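Cellulosomal scaffoldin adaptor protein B (PDB 3FNK) is a cellulosome adaptor scaffoldin, represented here by its second type II cohesin module, a dockerin-binding domain that probably links scaffoldins during cellulosome assembly. Local coordinates at residues V88-I91 / S92-I95. Residues are numbered along the deposited sequence; the frame is centred on the assembly and turned at random.
Sequences VHKI and SEGI
His89 lays its CB 3.3 Å from Ile95 O, the carbonyl that accepts Lys90 N. Its CG stands anti to its own carbonyl carbon (chi1 -43°), and the ring runs off from the turn, ND1 hydrogen-bonded to Asn97 N and NE2 to Ser68 O. Lys90 N donates to Ile95 O at 2.7 Å, almost straight. Lys90 O accepts twice, from Ile95 N and, at 2.9 Å, from Glu93 N, the two donors arriving on opposite faces of the carbonyl plane. Gly94 and Ile95 together face Lys90, a G1 beta bulge, with Gly94 at positive phi (71°). The Lys90 chain, bent at chi2 and chi3, crosses Glu93 at a slant, bringing CE 3.3 Å from Glu93 OE1. Lys90 NZ forms a long salt bridge to Glu93 OE1, 4.0 Å. Ile91 O accepts a hydrogen bond from Gly94 N, which lies above the carbonyl plane, and the Ile91 side chain packs on Leu96, Tyr48 and Tyr64. The turn thus joins strand 83-87 to its antiparallel neighbour 95-102 in the cohesin beta sandwich, with Glu93 O hydrogen-bonded to Lys47 NZ and Ile95 resting on Asn45 and Lys47 of strand 39-47.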
loop_
_atom_site.group_PDB
_atom_site.type_symbol
_atom_site.label_atom_id
_atom_site.label_comp_id
_atom_site.label_asym_id
_atom_site.label_seq_id
_atom_site.Cartn_x
_atom_site.Cartn_y
_atom_site.Cartn_z
ATOM N N VAL A 88 11.167 3.965 -1.718
ATOM C CA VAL A 88 11.989 5.080 -1.281
ATOM C C VAL A 88 11.461 5.620 0.073
ATOM O O VAL A 88 10.534 6.445 0.123
ATOM C CB VAL A 88 12.088 6.229 -2.327
ATOM C CG1 VAL A 88 13.053 7.286 -1.840
ATOM C CG2 VAL A 88 12.578 5.708 -3.669
ATOM N N HIS A 89 12.077 5.148 1.150
ATOM C CA HIS A 89 11.584 5.361 2.516
ATOM C C HIS A 89 12.417 6.329 3.342
ATOM O O HIS A 89 13.524 6.735 2.946
ATOM C CB HIS A 89 11.503 4.014 3.211
ATOM C CG HIS A 89 10.923 2.941 2.342
ATOM N ND1 HIS A 89 9.812 3.154 1.548
ATOM C CD2 HIS A 89 11.296 1.652 2.137
ATOM C CE1 HIS A 89 9.525 2.036 0.902
ATOM N NE2 HIS A 89 10.405 1.113 1.239
ATOM N N LYS A 90 11.861 6.706 4.487
ATOM C CA LYS A 90 12.562 7.502 5.484
ATOM C C LYS A 90 12.215 6.865 6.817
ATOM O O LYS A 90 11.372 7.380 7.569
ATOM C CB LYS A 90 12.080 8.950 5.422
ATOM C CG LYS A 90 13.068 9.952 4.914
ATOM C CD LYS A 90 13.868 10.485 6.090
ATOM C CE LYS A 90 14.165 11.960 5.919
ATOM N NZ LYS A 90 15.063 12.421 7.033
ATOM N N ILE A 91 12.845 5.730 7.085
ATOM C CA ILE A 91 12.464 4.830 8.171
ATOM C C ILE A 91 12.561 5.487 9.552
ATOM O O ILE A 91 11.827 5.133 10.471
ATOM C CB ILE A 91 13.334 3.560 8.122
ATOM C CG1 ILE A 91 13.029 2.788 6.852
ATOM C CG2 ILE A 91 13.104 2.681 9.323
ATOM C CD1 ILE A 91 12.156 1.589 7.051
ATOM N N SER A 92 13.454 6.457 9.674
ATOM C CA SER A 92 13.707 7.100 10.940
ATOM C C SER A 92 12.614 8.112 11.223
ATOM O O SER A 92 12.387 8.452 12.378
ATOM C CB SER A 92 15.073 7.785 10.942
ATOM O OG SER A 92 15.080 8.909 10.071
ATOM N N GLU A 93 11.956 8.602 10.171
ATOM C CA GLU A 93 10.751 9.405 10.326
ATOM C C GLU A 93 9.442 8.582 10.313
ATOM O O GLU A 93 8.361 9.135 10.477
ATOM C CB GLU A 93 10.682 10.479 9.261
ATOM C CG GLU A 93 11.750 11.525 9.334
ATOM C CD GLU A 93 11.489 12.634 8.338
ATOM O OE1 GLU A 93 11.110 12.334 7.185
ATOM O OE2 GLU A 93 11.643 13.826 8.699
ATOM N N GLY A 94 9.512 7.272 10.131
ATOM C CA GLY A 94 8.282 6.496 9.967
ATOM C C GLY A 94 7.558 6.736 8.627
ATOM O O GLY A 94 6.332 6.781 8.585
ATOM N N ILE A 95 8.313 6.845 7.526
ATOM C CA ILE A 95 7.729 7.125 6.207
ATOM C C ILE A 95 8.138 6.055 5.200
ATOM O O ILE A 95 9.318 5.819 4.989
ATOM C CB ILE A 95 8.093 8.552 5.677
ATOM C CG1 ILE A 95 7.390 9.635 6.485
ATOM C CG2 ILE A 95 7.614 8.740 4.242
ATOM C CD1 ILE A 95 8.110 10.919 6.483
#